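Local coordinates for lactococcal phage P2 ORF15 (Lactococcus phage p2, PDB 2WZP), which is a distal tail (Dit) protein of the phage baseplate, probably forming the hub that joins the tail tube to the host-adsorption machinery, at residues D109-N112 and D113-K117. Numbering follows the deposited sequence.
Sequences DFVN and DILSK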
ATOM      1  N   ASP M 109     -24.867  -7.024 -28.898  1.00 27.99           N
ATOM      2  CA  ASP M 109     -25.105  -8.294 -29.579  1.00 27.88           C
ATOM      3  C   ASP M 109     -24.460  -9.468 -28.894  1.00 31.78           C
ATOM      4  O   ASP M 109     -25.114 -10.494 -28.737  1.00 33.03           O
ATOM      5  CB  ASP M 109     -24.694  -8.227 -31.059  1.00 30.40           C
ATOM      6  CG  ASP M 109     -25.537  -7.318 -31.943  1.00 36.54           C
ATOM      7  OD1 ASP M 109     -26.547  -6.735 -31.431  1.00 34.59           O
ATOM      8  OD2 ASP M 109     -25.211  -7.198 -33.132  1.00 39.21           O
ATOM      9  N   PHE M 110     -23.197  -9.336 -28.470  1.00 27.54           N
ATOM     10  CA  PHE M 110     -22.490 -10.410 -27.791  1.00 26.78           C
ATOM     11  C   PHE M 110     -23.168 -10.836 -26.502  1.00 30.87           C
ATOM     12  O   PHE M 110     -23.399 -12.026 -26.302  1.00 32.45           O
ATOM     13  CB  PHE M 110     -21.046 -10.007 -27.513  1.00 28.61           C
ATOM     14  CG  PHE M 110     -20.208 -11.122 -26.947  1.00 30.32           C
ATOM     15  CD1 PHE M 110     -19.871 -12.220 -27.726  1.00 32.89           C
ATOM     16  CD2 PHE M 110     -19.754 -11.073 -25.635  1.00 32.73           C
ATOM     17  CE1 PHE M 110     -19.107 -13.253 -27.206  1.00 33.80           C
ATOM     18  CE2 PHE M 110     -18.982 -12.108 -25.115  1.00 35.72           C
ATOM     19  CZ  PHE M 110     -18.657 -13.186 -25.908  1.00 33.70           C
ATOM     20  N   VAL M 111     -23.476  -9.870 -25.628  1.00 26.62           N
ATOM     21  CA  VAL M 111     -24.082 -10.127 -24.324  1.00 25.57           C
ATOM     22  C   VAL M 111     -25.494 -10.685 -24.467  1.00 32.76           C
ATOM     23  O   VAL M 111     -25.800 -11.705 -23.830  1.00 33.24           O
ATOM     24  CB  VAL M 111     -23.962  -8.926 -23.342  1.00 26.41           C
ATOM     25  CG1 VAL M 111     -24.639  -9.224 -22.008  1.00 25.28           C
ATOM     26  CG2 VAL M 111     -22.501  -8.535 -23.127  1.00 25.39           C
ATOM     27  N   ASN M 112     -26.323 -10.082 -25.351  1.00 30.21           N
ATOM     28  CA  ASN M 112     -27.694 -10.568 -25.556  1.00 29.95           C
ATOM     29  C   ASN M 112     -27.757 -11.897 -26.242  1.00 34.02           C
ATOM     30  O   ASN M 112     -28.739 -12.607 -26.050  1.00 36.86           O
ATOM     31  CB  ASN M 112     -28.625  -9.537 -26.190  1.00 29.22           C
ATOM     32  CG  ASN M 112     -28.933  -8.367 -25.290  1.00 44.63           C
ATOM     33  OD1 ASN M 112     -29.519  -8.490 -24.215  1.00 44.59           O
ATOM     34  ND2 ASN M 112     -28.546  -7.197 -25.706  1.00 37.97           N
ATOM     35  N   ASP M 113     -26.712 -12.268 -26.995  1.00 27.90           N
ATOM     36  CA  ASP M 113     -26.621 -13.579 -27.629  1.00 27.04           C
ATOM     37  C   ASP M 113     -26.400 -14.632 -26.573  1.00 31.41           C
ATOM     38  O   ASP M 113     -26.982 -15.704 -26.672  1.00 32.19           O
ATOM     39  CB  ASP M 113     -25.487 -13.623 -28.657  1.00 28.67           C
ATOM     40  CG  ASP M 113     -25.855 -13.126 -30.037  1.00 38.70           C
ATOM     41  OD1 ASP M 113     -27.014 -12.658 -30.222  1.00 41.59           O
ATOM     42  OD2 ASP M 113     -24.977 -13.145 -30.917  1.00 40.26           O
ATOM     43  N   ILE M 114     -25.565 -14.319 -25.557  1.00 28.77           N
ATOM     44  CA  ILE M 114     -25.291 -15.175 -24.396  1.00 28.70           C
ATOM     45  C   ILE M 114     -26.574 -15.272 -23.582  1.00 33.59           C
ATOM     46  O   ILE M 114     -27.057 -16.377 -23.319  1.00 32.78           O
ATOM     47  CB  ILE M 114     -24.090 -14.659 -23.537  1.00 31.35           C
ATOM     48  CG1 ILE M 114     -22.749 -14.820 -24.311  1.00 31.48           C
ATOM     49  CG2 ILE M 114     -24.042 -15.364 -22.167  1.00 30.62           C
ATOM     50  CD1 ILE M 114     -21.600 -14.075 -23.788  1.00 32.26           C
ATOM     51  N   LEU M 115     -27.155 -14.103 -23.240  1.00 30.97           N
ATOM     52  CA  LEU M 115     -28.372 -13.993 -22.442  1.00 29.26           C
ATOM     53  C   LEU M 115     -29.600 -14.679 -23.037  1.00 32.98           C
ATOM     54  O   LEU M 115     -30.487 -15.066 -22.291  1.00 34.18           O
ATOM     55  CB  LEU M 115     -28.658 -12.524 -22.072  1.00 28.34           C
ATOM     56  CG  LEU M 115     -27.720 -11.846 -21.052  1.00 31.25           C
ATOM     57  CD1 LEU M 115     -28.096 -10.408 -20.833  1.00 30.02           C
ATOM     58  CD2 LEU M 115     -27.696 -12.577 -19.711  1.00 30.83           C
ATOM     59  N   SER M 116     -29.648 -14.851 -24.359  1.00 29.31           N
ATOM     60  CA  SER M 116     -30.794 -15.464 -25.041  1.00 28.63           C
ATOM     61  C   SER M 116     -30.837 -17.015 -24.945  1.00 34.66           C
ATOM     62  O   SER M 116     -31.849 -17.612 -25.295  1.00 36.96           O
ATOM     63  CB  SER M 116     -30.845 -15.001 -26.491  1.00 29.48           C
ATOM     64  OG  SER M 116     -29.792 -15.620 -27.212  1.00 46.26           O
ATOM     65  N   LYS M 117     -29.754 -17.666 -24.479  1.00 29.30           N
ATOM     66  CA  LYS M 117     -29.687 -19.120 -24.378  1.00 27.06           C
ATOM     67  C   LYS M 117     -29.611 -19.548 -22.927  1.00 31.31           C
ATOM     68  O   LYS M 117     -29.106 -18.802 -22.105  1.00 30.90           O
ATOM     69  CB  LYS M 117     -28.454 -19.651 -25.127  1.00 28.04           C
ATOM     70  CG  LYS M 117     -28.302 -19.272 -26.609  1.00 30.14           C
ATOM     71  CD  LYS M 117     -29.535 -19.483 -27.530  1.00 32.85           C
ATOM     72  CE  LYS M 117     -29.828 -20.893 -27.948  1.00 50.67           C
ATOM     73  NZ  LYS M 117     -30.201 -20.946 -29.405  1.00 64.44           N
TER
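Phe110 and Ile114 meet one turn apart on the last turns of helix 100-115, which packs against the antiparallel sheet of the Dit N-terminal domain. Ile114 lays its CD1 over one face of the Phe110 ring in a CH-pi contact, 3.9 Å from the ring centroid and displaced toward CE2 and CZ. The phenyl ring swings out with CG anti to the backbone N (chi1 -174°), while the extended Ile114 chain (chi2 165°) carries its terminal methyl across to it. Both side chains also rest on Ile156 of strand 153-163, and Trp47 meets the Phe110 ring edge-to-face. Val111 and Leu115 instead run alongside each other, CG1 of Val111 3.8 Å from CD1 of Leu115, and pack on Phe325 and Leu64, respectively, of a second subunit. Their backbones are joined by an i to i+4 hydrogen bond, Leu115 N to Val111 O at 2.8 Å. Asp113 OD2 takes both a salt bridge from Lys45 NZ and a hydrogen bond from Trp47 NE1, tying the helix to strand 46-48 and to the residue just before it. One turn on from Asn112, Ser116 OG hydrogen-bonds to Asp113 O at 2.9 Å, from above the carbonyl plane.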